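PDB 4G2S: protein prgH from Salmonella enterica subsp. enterica serovar Typhimurium, which probably forms part of the inner-membrane ring of the type III secretion basal body, this fragment being its FHA-type domain. Local coordinates for residues Leu29-Gln34 against Gly60-Ile65; Ile54-Gly59 against Gly98-Leu103; Val89-Pro94 against Ile104-Glu109; Phe21-Gly26 against Ile65-Asp70. One frame throughout, in Å; residues are numbered along the deposited sequence.

From the N terminus, contact 4 opens first, at the end of strand 20-22 and its linker, and closes the outer loop at 65-70. Contact 1 closes a smaller loop within it, pairing strand 26-33 with the start of strand 63-67, and Ile65 is common to both. Contact 2 runs from 54-59 to 98-103 and crosses contacts 1 and 4, beginning inside their loops. Contact 3, 89-94 with 104-109, follows 1 and 4 in series but crosses contact 2, with which it shares strand 100-106. Contacts 1 and 4 knit the mixed sheet, contact 2 bridges it to the four-stranded sheet, and contact 3 ties the loop after strand 83-88 to the end of strand 100-106 and the turn beyond.

Contact 1. Residues Leu29-Gln34 against Gly60-Ile65; sequences LFVVGQ and GVNFEI
The carbonyl oxygen of Phe30 is gripped twice: Phe63 N donates a hydrogen bond to Phe30 O at 3.0 Å, and Asn62 CA adds a C-H...O contact to it at 3.2 Å. The reciprocal bond, from Phe30 N to Phe63 O, measures 2.9 Å and makes these two an antiparallel hydrogen-bonded pair. At Val32 and Asn62 a side chain takes over from the backbone. Asn62 OD1 accepts a hydrogen bond from Val32 N at 3.0 Å, nearly straight at 172° but with the donor above the amide's carbonyl plane. Asn62 ND2 bonds Ser15 O and Asn17 O of the second subunit, so a carboxamide suits a place needing both acceptor and donor. The paired strands belong to the mixed sheet of the FHA-type beta sandwich, whose inner face carries the two phenylalanines. Phe63 CG stands between its backbone N and carbonyl carbon (chi1 64°), which sets one face of its ring against Phe30 CB in a CH-pi contact, 3.7 Å from CB to the ring centroid. The rings are nearly parallel, at 12°, yet slid apart. Val32 fits beside them, its CG2 meeting Phe63 CE2 at 3.9 Å, while Leu100 and Ile102 of the facing sheet pack on Phe63.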
loop_
_atom_site.group_PDB
_atom_site.type_symbol
_atom_site.label_atom_id
_atom_site.label_comp_id
_atom_site.label_asym_id
_atom_site.label_seq_id
_atom_site.Cartn_x
_atom_site.Cartn_y
_atom_site.Cartn_z
ATOM N N LEU A 29 14.024 14.998 -9.661
ATOM C CA LEU A 29 14.721 13.811 -9.091
ATOM C C LEU A 29 14.153 12.464 -9.530
ATOM O O LEU A 29 12.925 12.218 -9.486
ATOM C CB LEU A 29 14.682 13.858 -7.600
ATOM C CG LEU A 29 15.447 12.750 -6.774
ATOM C CD1 LEU A 29 16.912 12.866 -7.065
ATOM C CD2 LEU A 29 15.158 12.948 -5.235
ATOM N N PHE A 30 15.073 11.605 -9.912
ATOM C CA PHE A 30 14.852 10.226 -10.230
ATOM C C PHE A 30 15.629 9.379 -9.227
ATOM O O PHE A 30 16.854 9.367 -9.193
ATOM C CB PHE A 30 15.259 9.923 -11.680
ATOM C CG PHE A 30 14.374 10.593 -12.669
ATOM C CD1 PHE A 30 14.608 11.918 -13.006
ATOM C CD2 PHE A 30 13.263 9.973 -13.151
ATOM C CE1 PHE A 30 13.765 12.581 -13.898
ATOM C CE2 PHE A 30 12.398 10.628 -14.073
ATOM C CZ PHE A 30 12.669 11.925 -14.431
ATOM N N VAL A 31 14.894 8.610 -8.426
ATOM C CA VAL A 31 15.482 7.669 -7.492
ATOM C C VAL A 31 15.362 6.328 -8.184
ATOM O O VAL A 31 14.246 5.960 -8.607
ATOM C CB VAL A 31 14.723 7.589 -6.153
ATOM C CG1 VAL A 31 15.339 6.475 -5.256
ATOM C CG2 VAL A 31 14.702 8.936 -5.452
ATOM N N VAL A 32 16.511 5.642 -8.333
ATOM C CA VAL A 32 16.657 4.469 -9.139
ATOM C C VAL A 32 17.331 3.361 -8.286
ATOM O O VAL A 32 18.479 3.472 -7.803
ATOM C CB VAL A 32 17.524 4.697 -10.374
ATOM C CG1 VAL A 32 17.460 3.527 -11.318
ATOM C CG2 VAL A 32 17.202 5.959 -11.137
ATOM N N GLY A 33 16.600 2.286 -8.070
ATOM C CA GLY A 33 17.102 1.250 -7.196
ATOM C C GLY A 33 16.104 0.174 -6.826
ATOM O O GLY A 33 15.102 -0.060 -7.509
ATOM N N GLN A 34 16.415 -0.509 -5.735
ATOM C CA GLN A 34 15.631 -1.661 -5.272
ATOM C C GLN A 34 14.467 -1.275 -4.323
ATOM O O GLN A 34 14.115 -0.073 -4.166
ATOM C CB GLN A 34 16.577 -2.657 -4.615
ATOM C CG GLN A 34 17.807 -3.046 -5.429
ATOM C CD GLN A 34 18.577 -4.174 -4.761
ATOM O OE1 GLN A 34 18.211 -4.612 -3.673
ATOM N NE2 GLN A 34 19.653 -4.641 -5.402
ATOM N N GLY A 60 21.786 0.907 -10.200
ATOM C CA GLY A 60 20.943 2.107 -10.191
ATOM C C GLY A 60 21.684 3.278 -9.546
ATOM O O GLY A 60 22.321 3.136 -8.514
ATOM N N VAL A 61 21.613 4.433 -10.157
ATOM C CA VAL A 61 22.189 5.651 -9.626
ATOM C C VAL A 61 21.093 6.752 -9.653
ATOM O O VAL A 61 20.483 6.912 -10.692
ATOM C CB VAL A 61 23.322 6.161 -10.511
ATOM C CG1 VAL A 61 23.840 7.499 -9.990
ATOM C CG2 VAL A 61 24.496 5.165 -10.572
ATOM N N ASN A 62 20.944 7.499 -8.564
ATOM C CA ASN A 62 19.915 8.587 -8.535
ATOM C C ASN A 62 20.439 9.740 -9.372
ATOM O O ASN A 62 21.701 9.947 -9.450
ATOM C CB ASN A 62 19.677 9.030 -7.116
ATOM C CG ASN A 62 19.023 7.910 -6.222
ATOM O OD1 ASN A 62 18.739 6.771 -6.701
ATOM N ND2 ASN A 62 18.729 8.253 -4.981
ATOM N N PHE A 63 19.536 10.459 -9.974
ATOM C CA PHE A 63 19.973 11.593 -10.742
ATOM C C PHE A 63 18.928 12.705 -10.770
ATOM O O PHE A 63 17.761 12.426 -10.521
ATOM C CB PHE A 63 20.377 11.160 -12.154
ATOM C CG PHE A 63 19.263 10.596 -12.979
ATOM C CD1 PHE A 63 18.516 11.364 -13.812
ATOM C CD2 PHE A 63 19.016 9.222 -12.949
ATOM C CE1 PHE A 63 17.527 10.829 -14.640
ATOM C CE2 PHE A 63 18.039 8.671 -13.751
ATOM C CZ PHE A 63 17.240 9.467 -14.572
ATOM N N GLU A 64 19.359 13.941 -11.072
ATOM C CA GLU A 64 18.448 15.052 -11.305
ATOM C C GLU A 64 18.601 15.530 -12.701
ATOM O O GLU A 64 19.710 15.680 -13.215
ATOM C CB GLU A 64 18.662 16.227 -10.338
ATOM C CG GLU A 64 18.812 15.838 -8.870
ATOM C CD GLU A 64 18.758 17.050 -7.944
ATOM O OE1 GLU A 64 18.503 16.904 -6.742
ATOM O OE2 GLU A 64 18.850 18.200 -8.452
ATOM N N ILE A 65 17.474 15.837 -13.300
ATOM C CA ILE A 65 17.422 16.596 -14.543
ATOM C C ILE A 65 17.014 18.036 -14.283
ATOM O O ILE A 65 16.014 18.338 -13.574
ATOM C CB ILE A 65 16.530 15.904 -15.593
ATOM C CG1 ILE A 65 17.125 14.521 -15.864
ATOM C CG2 ILE A 65 16.443 16.767 -16.858
ATOM C CD1 ILE A 65 16.644 13.869 -17.121
#

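Contact 2. Residues Ile54-Gly59 against Gly98-Leu103; sequences IPLDHG and GELLIL
Ile54 and Leu100 meet across the interior of the FHA-type beta sandwich, one from the end of strand 51-55 in the mixed sheet, the other from the start of strand 100-106 in the facing sheet. Their side chains cross at about a right angle, and Ile54 CD1 touches Leu100 CD2 at 3.8 Å. Leu100 CG is anti to the backbone N (chi1 -168°), a torsion that leaves CD2 against Ile54 CD1 and CD1 near Ile54 CG2. Leu56, partly exposed, borders this well-packed part, laying CD2 over the Glu99-Leu100 peptide, 3.9 Å from Leu100 N. Aliphatic residues fit here because Val32, Phe63 and Leu11 supply the neighbouring hydrophobic surface.

Toward solvent the contact changes character. It is held by one backbone hydrogen bond, Glu99 N to Gly59 O at 2.9 Å, in which the donor sits well above the carbonyl plane. Gly59 and Gly98 both have positive phi and their backbones meet closely, Gly98 CA lying 3.5 Å from Gly59 O, so residues without a side chain suit both places. Outermost are His58 and Glu99, polar residues at home on an exposed rim. The imidazole and carboxylate planes are 70° apart, and Glu99 OE2 comes to the edge of the imidazole, 3.9 Å from His58 CE1.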
loop_
_atom_site.group_PDB
_atom_site.type_symbol
_atom_site.label_atom_id
_atom_site.label_comp_id
_atom_site.label_asym_id
_atom_site.label_seq_id
_atom_site.Cartn_x
_atom_site.Cartn_y
_atom_site.Cartn_z
ATOM N N ILE A 54 12.223 4.744 -10.044
ATOM C CA ILE A 54 12.380 3.758 -11.088
ATOM C C ILE A 54 13.037 2.523 -10.466
ATOM O O ILE A 54 14.095 2.642 -9.878
ATOM C CB ILE A 54 13.370 4.287 -12.183
ATOM C CG1 ILE A 54 12.807 5.581 -12.742
ATOM C CG2 ILE A 54 13.587 3.272 -13.292
ATOM C CD1 ILE A 54 13.739 6.307 -13.685
ATOM N N PRO A 55 12.430 1.337 -10.618
ATOM C CA PRO A 55 13.041 0.099 -10.115
ATOM C C PRO A 55 14.155 -0.420 -11.031
ATOM O O PRO A 55 14.040 -0.368 -12.269
ATOM C CB PRO A 55 11.871 -0.869 -10.076
ATOM C CG PRO A 55 11.019 -0.463 -11.205
ATOM C CD PRO A 55 11.119 1.076 -11.219
ATOM N N LEU A 56 15.273 -0.774 -10.433
ATOM C CA LEU A 56 16.383 -1.366 -11.170
ATOM C C LEU A 56 17.139 -2.265 -10.181
ATOM O O LEU A 56 17.537 -1.830 -9.107
ATOM C CB LEU A 56 17.291 -0.292 -11.767
ATOM C CG LEU A 56 18.203 -0.740 -12.908
ATOM C CD1 LEU A 56 17.426 -1.026 -14.197
ATOM C CD2 LEU A 56 19.259 0.325 -13.163
ATOM N N ASP A 57 17.298 -3.529 -10.532
ATOM C CA ASP A 57 17.817 -4.507 -9.542
ATOM C C ASP A 57 19.309 -4.273 -9.285
ATOM O O ASP A 57 19.774 -4.488 -8.186
ATOM C CB ASP A 57 17.521 -5.943 -9.972
ATOM C CG ASP A 57 17.907 -6.220 -11.416
ATOM O OD1 ASP A 57 18.362 -5.264 -12.101
ATOM O OD2 ASP A 57 17.742 -7.387 -11.859
ATOM N N HIS A 58 20.027 -3.780 -10.299
ATOM C CA HIS A 58 21.475 -3.562 -10.210
ATOM C C HIS A 58 21.959 -2.307 -10.951
ATOM O O HIS A 58 21.532 -1.995 -12.072
ATOM C CB HIS A 58 22.199 -4.828 -10.729
ATOM C CG HIS A 58 23.681 -4.650 -10.983
ATOM N ND1 HIS A 58 24.149 -4.060 -12.094
ATOM C CD2 HIS A 58 24.810 -5.049 -10.241
ATOM C CE1 HIS A 58 25.502 -4.044 -12.065
ATOM N NE2 HIS A 58 25.903 -4.666 -10.940
ATOM N N GLY A 59 22.894 -1.593 -10.329
ATOM C CA GLY A 59 23.597 -0.505 -11.015
ATOM C C GLY A 59 22.803 0.800 -11.050
ATOM O O GLY A 59 23.115 1.695 -11.849
ATOM N N GLY A 98 24.253 5.331 -14.551
ATOM C CA GLY A 98 24.511 3.999 -14.023
ATOM C C GLY A 98 24.094 2.951 -15.081
ATOM O O GLY A 98 24.483 3.077 -16.257
ATOM N N GLU A 99 23.317 1.939 -14.686
ATOM C CA GLU A 99 22.845 0.918 -15.661
ATOM C C GLU A 99 21.495 1.286 -16.289
ATOM O O GLU A 99 20.938 0.510 -17.075
ATOM C CB GLU A 99 22.731 -0.475 -15.004
ATOM C CG GLU A 99 23.429 -1.585 -15.759
ATOM C CD GLU A 99 24.939 -1.574 -15.580
ATOM O OE1 GLU A 99 25.514 -0.474 -15.370
ATOM O OE2 GLU A 99 25.560 -2.667 -15.677
ATOM N N LEU A 100 20.938 2.441 -15.941
ATOM C CA LEU A 100 19.740 2.894 -16.590
ATOM C C LEU A 100 20.019 3.593 -17.909
ATOM O O LEU A 100 20.996 4.374 -18.032
ATOM C CB LEU A 100 18.991 3.851 -15.664
ATOM C CG LEU A 100 17.595 4.197 -16.051
ATOM C CD1 LEU A 100 16.679 2.967 -15.981
ATOM C CD2 LEU A 100 17.139 5.340 -15.181
ATOM N N LEU A 101 19.127 3.381 -18.870
ATOM C CA LEU A 101 19.196 4.078 -20.151
ATOM C C LEU A 101 17.901 4.901 -20.387
ATOM O O LEU A 101 16.754 4.378 -20.334
ATOM C CB LEU A 101 19.475 3.034 -21.250
ATOM C CG LEU A 101 20.227 3.397 -22.513
ATOM C CD1 LEU A 101 20.323 2.204 -23.434
ATOM C CD2 LEU A 101 19.457 4.494 -23.196
ATOM N N ILE A 102 18.081 6.209 -20.604
ATOM C CA ILE A 102 16.973 7.122 -20.764
ATOM C C ILE A 102 17.169 7.913 -22.004
ATOM O O ILE A 102 18.218 7.947 -22.579
ATOM C CB ILE A 102 16.851 8.125 -19.581
ATOM C CG1 ILE A 102 18.063 9.053 -19.529
ATOM C CG2 ILE A 102 16.789 7.398 -18.229
ATOM C CD1 ILE A 102 17.892 10.165 -18.488
ATOM N N LEU A 103 16.142 8.655 -22.364
ATOM C CA LEU A 103 16.190 9.479 -23.521
ATOM C C LEU A 103 15.334 10.685 -23.149
ATOM O O LEU A 103 14.346 10.489 -22.476
ATOM C CB LEU A 103 15.607 8.682 -24.714
ATOM C CG LEU A 103 15.668 9.537 -25.969
ATOM C CD1 LEU A 103 16.083 8.677 -27.154
ATOM C CD2 LEU A 103 14.371 10.284 -26.236
#

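Contact 3. Residues Val89-Pro94 against Ile104-Glu109; sequences VQLNTP and IRPESE
Asn92 and Ile104 join the two backbones through a single direct hydrogen bond, from Asn92 N to Ile104 O at 2.8 Å and 167°, where the loop 89-94 turns past the last part of strand 100-106; a water adds a bridge, accepting from Ile104 N and donating to Gln90 O. Asn92 has a left-handed backbone (phi 66°, psi 30°), which asparagine tolerates better than most residues. Its side chain then bends toward the C-terminal turn: Asn92 ND2 donates to Glu109 OE1 at 3.1 Å, with the oxygen close to the amide plane and met nearly along its C-O axis. Asn92 OD1 rests against Arg105 CB at 3.3 Å and also accepts from a second water that donates to Glu109 O as well, so both ends of the amide are engaged.

On the inner side the contact is aliphatic. Leu91 sends CD2 across Ile104 CG2 at about a right angle, while its CD1 reaches Pro106 CG tip to tip, 3.9 Å apart. Val89 CG2 meets Ile104 CD1 at 3.7 Å, and Ile74, Ile95 and Tyr7 continue this hydrophobic layer of the FHA-type sandwich. The type I turn from Pro106 to Glu109, closed by a backbone bond from Glu109 N to Pro106 O, is braced by Arg105, whose NH1 donates to Glu107 O at 2.8 Å in the guanidinium plane; its NH2 forms a salt bridge with Glu20. The chemistry implies a divided attachment, with apolar groups packing on the inner side and an amide, a carboxylate and water tying down the more exposed C-terminal turn.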
loop_
_atom_site.group_PDB
_atom_site.type_symbol
_atom_site.label_atom_id
_atom_site.label_comp_id
_atom_site.label_asym_id
_atom_site.label_seq_id
_atom_site.Cartn_x
_atom_site.Cartn_y
_atom_site.Cartn_z
ATOM N N VAL A 89 23.328 17.301 -21.593
ATOM C CA VAL A 89 22.813 16.191 -22.353
ATOM C C VAL A 89 22.033 16.692 -23.544
ATOM O O VAL A 89 21.372 17.714 -23.482
ATOM C CB VAL A 89 21.862 15.237 -21.553
ATOM C CG1 VAL A 89 22.676 14.340 -20.623
ATOM C CG2 VAL A 89 20.822 16.027 -20.782
ATOM N N GLN A 90 22.085 15.895 -24.599
ATOM C CA GLN A 90 21.443 16.226 -25.853
ATOM C C GLN A 90 20.110 15.517 -25.959
ATOM O O GLN A 90 19.925 14.395 -25.413
ATOM C CB GLN A 90 22.363 15.837 -27.005
ATOM C CG GLN A 90 23.751 16.461 -26.928
ATOM C CD GLN A 90 23.748 17.850 -26.287
ATOM O OE1 GLN A 90 23.043 18.755 -26.747
ATOM N NE2 GLN A 90 24.512 18.012 -25.189
ATOM N N LEU A 91 19.171 16.185 -26.622
ATOM C CA LEU A 91 17.875 15.604 -26.867
ATOM C C LEU A 91 17.945 14.433 -27.843
ATOM O O LEU A 91 18.785 14.394 -28.730
ATOM C CB LEU A 91 16.912 16.625 -27.413
ATOM C CG LEU A 91 16.576 17.801 -26.522
ATOM C CD1 LEU A 91 15.691 18.742 -27.320
ATOM C CD2 LEU A 91 15.818 17.396 -25.295
ATOM N N ASN A 92 17.039 13.478 -27.670
ATOM C CA ASN A 92 16.828 12.410 -28.620
ATOM C C ASN A 92 17.973 11.455 -28.775
ATOM O O ASN A 92 18.158 10.854 -29.827
ATOM C CB ASN A 92 16.385 12.940 -29.979
ATOM C CG ASN A 92 15.110 13.724 -29.891
ATOM O OD1 ASN A 92 14.257 13.437 -29.061
ATOM N ND2 ASN A 92 14.967 14.723 -30.730
ATOM N N THR A 93 18.720 11.268 -27.714
ATOM C CA THR A 93 19.802 10.320 -27.743
ATOM C C THR A 93 19.879 9.581 -26.411
ATOM O O THR A 93 19.673 10.174 -25.339
ATOM C CB THR A 93 21.141 11.011 -28.206
ATOM O OG1 THR A 93 22.293 10.471 -27.532
ATOM C CG2 THR A 93 21.113 12.497 -27.975
ATOM N N PRO A 94 20.139 8.282 -26.479
ATOM C CA PRO A 94 20.338 7.486 -25.302
ATOM C C PRO A 94 21.400 8.067 -24.367
ATOM O O PRO A 94 22.531 8.336 -24.774
ATOM C CB PRO A 94 20.814 6.142 -25.844
ATOM C CG PRO A 94 20.448 6.103 -27.290
ATOM C CD PRO A 94 20.250 7.508 -27.735
ATOM N N ILE A 104 15.776 11.934 -23.453
ATOM C CA ILE A 104 14.998 13.138 -23.154
ATOM C C ILE A 104 14.549 13.700 -24.522
ATOM O O ILE A 104 15.399 13.937 -25.417
ATOM C CB ILE A 104 15.808 14.201 -22.359
ATOM C CG1 ILE A 104 16.373 13.618 -21.051
ATOM C CG2 ILE A 104 14.947 15.416 -22.082
ATOM C CD1 ILE A 104 17.455 14.472 -20.381
ATOM N N ARG A 105 13.241 13.881 -24.696
ATOM C CA ARG A 105 12.675 14.382 -25.957
ATOM C C ARG A 105 11.710 15.555 -25.722
ATOM O O ARG A 105 11.083 15.635 -24.678
ATOM C CB ARG A 105 11.922 13.259 -26.690
ATOM C CG ARG A 105 10.683 12.835 -25.988
ATOM C CD ARG A 105 10.035 11.629 -26.671
ATOM N NE ARG A 105 8.710 11.364 -26.138
ATOM C CZ ARG A 105 7.639 12.095 -26.367
ATOM N NH1 ARG A 105 7.692 13.159 -27.151
ATOM N NH2 ARG A 105 6.476 11.704 -25.888
ATOM N N PRO A 106 11.548 16.452 -26.731
ATOM C CA PRO A 106 10.429 17.354 -26.723
ATOM C C PRO A 106 9.106 16.613 -26.787
ATOM O O PRO A 106 9.004 15.560 -27.462
ATOM C CB PRO A 106 10.600 18.129 -28.006
ATOM C CG PRO A 106 12.037 18.025 -28.327
ATOM C CD PRO A 106 12.391 16.654 -27.915
ATOM N N GLU A 107 8.107 17.155 -26.127
ATOM C CA GLU A 107 6.839 16.468 -26.040
ATOM C C GLU A 107 6.288 16.191 -27.454
ATOM O O GLU A 107 5.751 15.118 -27.736
ATOM C CB GLU A 107 5.873 17.294 -25.220
ATOM C CG GLU A 107 4.509 16.645 -25.017
ATOM C CD GLU A 107 3.597 17.533 -24.188
ATOM O OE1 GLU A 107 3.916 18.737 -24.050
ATOM O OE2 GLU A 107 2.580 17.034 -23.658
ATOM N N SER A 108 6.483 17.175 -28.335
ATOM C CA SER A 108 6.044 17.133 -29.715
ATOM C C SER A 108 6.800 16.165 -30.636
ATOM O O SER A 108 6.366 15.928 -31.751
ATOM C CB SER A 108 6.224 18.527 -30.285
ATOM O OG SER A 108 7.600 18.875 -30.167
ATOM N N GLU A 109 7.928 15.620 -30.198
ATOM C CA GLU A 109 8.704 14.653 -31.012
ATOM C C GLU A 109 8.725 13.230 -30.422
ATOM O O GLU A 109 9.661 12.877 -29.642
ATOM C CB GLU A 109 10.134 15.165 -31.185
ATOM C CG GLU A 109 10.208 16.502 -31.947
ATOM C CD GLU A 109 11.630 17.031 -32.181
ATOM O OE1 GLU A 109 12.564 16.406 -31.641
ATOM O OE2 GLU A 109 11.807 18.065 -32.918
HETATM O O HOH W 1 18.390 12.168 -24.896
HETATM O O HOH W 2 12.008 11.875 -29.967
#

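Contact 4. Residues Phe21-Gly26 against Ile65-Asp70; sequences FPLLTG and IQVDTD
Gly26 and Val67 form a reciprocal hydrogen-bonded pair, antiparallel across the two segments: Gly26 N donates to Val67 O, and Val67 N donates to Gly26 O, each at 2.9 Å. Gly26 O also receives a C-H...O contact from Gln66 CA at 3.3 Å. Glycine belongs here because at its phi of 104° and psi of -144° a side chain would be pressed against the carbonyl oxygen of Thr25.

Beside this pairing, Leu23 points into the contact. Its CD1 touches both Ile65 CG2, at 3.7 Å, and Val67 CG2, at 3.9 Å, crossing the first at about a right angle and the second more obliquely. With CG anti to the carbonyl carbon (chi1 -66°) and an extended second torsion, CD1 is carried to Ile65 and Val67, branched residues well suited to an extended strand, which offer methyls in return. Toward the surface, Thr25 turns its methyl rather than its hydroxyl to the other segment: Thr25 CG2 lies 3.6 Å from Thr69 CA and 3.7 Å from Val67 O.

Further out, Tyr7, Val9 and Phe30 pack round Leu23, and Ile65 leans on Ile102 and Ile104 of the facing sheet. Gln66 points away from segment 21-26 and bonds His77 through OE1; Asp68 OD1 accepts a bond from Thr72 N in the turn that follows. The chain thus leaves strand 20-22 in one sheet, turns Leu23 inward, and enters the other sheet at Gly26: a crossing from the outermost strand of one sheet to an inner strand of the other, as in a beta sandwich, here of FHA type.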
loop_
_atom_site.group_PDB
_atom_site.type_symbol
_atom_site.label_atom_id
_atom_site.label_comp_id
_atom_site.label_asym_id
_atom_site.label_seq_id
_atom_site.Cartn_x
_atom_site.Cartn_y
_atom_site.Cartn_z
ATOM N N PHE A 21 8.023 10.275 -18.476
ATOM C CA PHE A 21 7.782 11.144 -17.344
ATOM C C PHE A 21 7.952 12.604 -17.785
ATOM O O PHE A 21 8.983 12.991 -18.392
ATOM C CB PHE A 21 8.745 10.874 -16.215
ATOM C CG PHE A 21 8.724 9.457 -15.736
ATOM C CD1 PHE A 21 7.826 9.048 -14.775
ATOM C CD2 PHE A 21 9.593 8.545 -16.278
ATOM C CE1 PHE A 21 7.808 7.712 -14.343
ATOM C CE2 PHE A 21 9.549 7.199 -15.875
ATOM C CZ PHE A 21 8.673 6.814 -14.887
ATOM N N PRO A 22 6.953 13.429 -17.459
ATOM C CA PRO A 22 7.060 14.839 -17.847
ATOM C C PRO A 22 8.043 15.522 -16.941
ATOM O O PRO A 22 8.065 15.292 -15.740
ATOM C CB PRO A 22 5.642 15.389 -17.609
ATOM C CG PRO A 22 5.061 14.543 -16.536
ATOM C CD PRO A 22 5.700 13.153 -16.737
ATOM N N LEU A 23 8.832 16.421 -17.496
ATOM C CA LEU A 23 9.750 17.194 -16.694
ATOM C C LEU A 23 9.210 18.590 -16.455
ATOM O O LEU A 23 8.728 19.248 -17.359
ATOM C CB LEU A 23 11.072 17.340 -17.405
ATOM C CG LEU A 23 11.939 16.166 -17.666
ATOM C CD1 LEU A 23 13.102 16.621 -18.552
ATOM C CD2 LEU A 23 12.411 15.600 -16.340
ATOM N N LEU A 24 9.290 19.037 -15.236
ATOM C CA LEU A 24 8.975 20.457 -14.972
ATOM C C LEU A 24 10.189 21.337 -15.137
ATOM O O LEU A 24 11.340 20.895 -15.080
ATOM C CB LEU A 24 8.375 20.630 -13.584
ATOM C CG LEU A 24 6.850 20.700 -13.578
ATOM C CD1 LEU A 24 6.353 21.958 -14.317
ATOM C CD2 LEU A 24 6.209 19.446 -14.158
ATOM N N THR A 25 9.939 22.615 -15.402
ATOM C CA THR A 25 11.017 23.577 -15.364
ATOM C C THR A 25 11.639 23.476 -14.008
ATOM O O THR A 25 10.931 23.405 -12.993
ATOM C CB THR A 25 10.479 24.997 -15.546
ATOM O OG1 THR A 25 9.667 24.990 -16.707
ATOM C CG2 THR A 25 11.620 25.989 -15.737
ATOM N N GLY A 26 12.968 23.492 -13.974
ATOM C CA GLY A 26 13.679 23.336 -12.720
ATOM C C GLY A 26 14.254 21.930 -12.597
ATOM O O GLY A 26 14.696 21.360 -13.608
ATOM N N ILE A 65 17.474 15.837 -13.300
ATOM C CA ILE A 65 17.422 16.596 -14.543
ATOM C C ILE A 65 17.014 18.036 -14.283
ATOM O O ILE A 65 16.014 18.338 -13.574
ATOM C CB ILE A 65 16.530 15.904 -15.593
ATOM C CG1 ILE A 65 17.125 14.521 -15.864
ATOM C CG2 ILE A 65 16.443 16.767 -16.858
ATOM C CD1 ILE A 65 16.644 13.869 -17.121
ATOM N N GLN A 66 17.846 18.945 -14.816
ATOM C CA GLN A 66 17.610 20.382 -14.666
ATOM C C GLN A 66 17.325 21.034 -16.014
ATOM O O GLN A 66 18.157 20.955 -16.900
ATOM C CB GLN A 66 18.833 21.076 -14.075
ATOM C CG GLN A 66 18.552 22.497 -13.686
ATOM C CD GLN A 66 19.707 23.174 -12.956
ATOM O OE1 GLN A 66 20.653 22.534 -12.512
ATOM N NE2 GLN A 66 19.598 24.483 -12.799
ATOM N N VAL A 67 16.193 21.713 -16.116
ATOM C CA VAL A 67 15.703 22.325 -17.365
ATOM C C VAL A 67 15.664 23.796 -17.001
ATOM O O VAL A 67 14.818 24.181 -16.149
ATOM C CB VAL A 67 14.286 21.847 -17.714
ATOM C CG1 VAL A 67 13.699 22.598 -18.903
ATOM C CG2 VAL A 67 14.220 20.328 -17.931
ATOM N N ASP A 68 16.571 24.607 -17.598
ATOM C CA ASP A 68 16.655 26.037 -17.235
ATOM C C ASP A 68 15.342 26.699 -17.621
ATOM O O ASP A 68 14.579 26.170 -18.420
ATOM C CB ASP A 68 17.898 26.795 -17.816
ATOM C CG ASP A 68 17.791 27.128 -19.335
ATOM O OD1 ASP A 68 16.997 26.480 -20.065
ATOM O OD2 ASP A 68 18.523 28.059 -19.799
ATOM N N THR A 69 15.097 27.871 -17.061
ATOM C CA THR A 69 13.790 28.517 -17.159
ATOM C C THR A 69 13.465 28.733 -18.634
ATOM O O THR A 69 12.326 28.585 -19.062
ATOM C CB THR A 69 13.764 29.866 -16.410
ATOM O OG1 THR A 69 14.460 30.855 -17.174
ATOM C CG2 THR A 69 14.407 29.746 -15.011
ATOM N N ASP A 70 14.505 29.049 -19.398
ATOM C CA ASP A 70 14.416 29.264 -20.830
ATOM C C ASP A 70 14.163 28.020 -21.685
ATOM O O ASP A 70 13.761 28.144 -22.850
ATOM C CB ASP A 70 15.712 29.927 -21.315
ATOM C CG ASP A 70 15.438 31.100 -22.218
ATOM O OD1 ASP A 70 14.248 31.415 -22.402
ATOM O OD2 ASP A 70 16.386 31.723 -22.728
#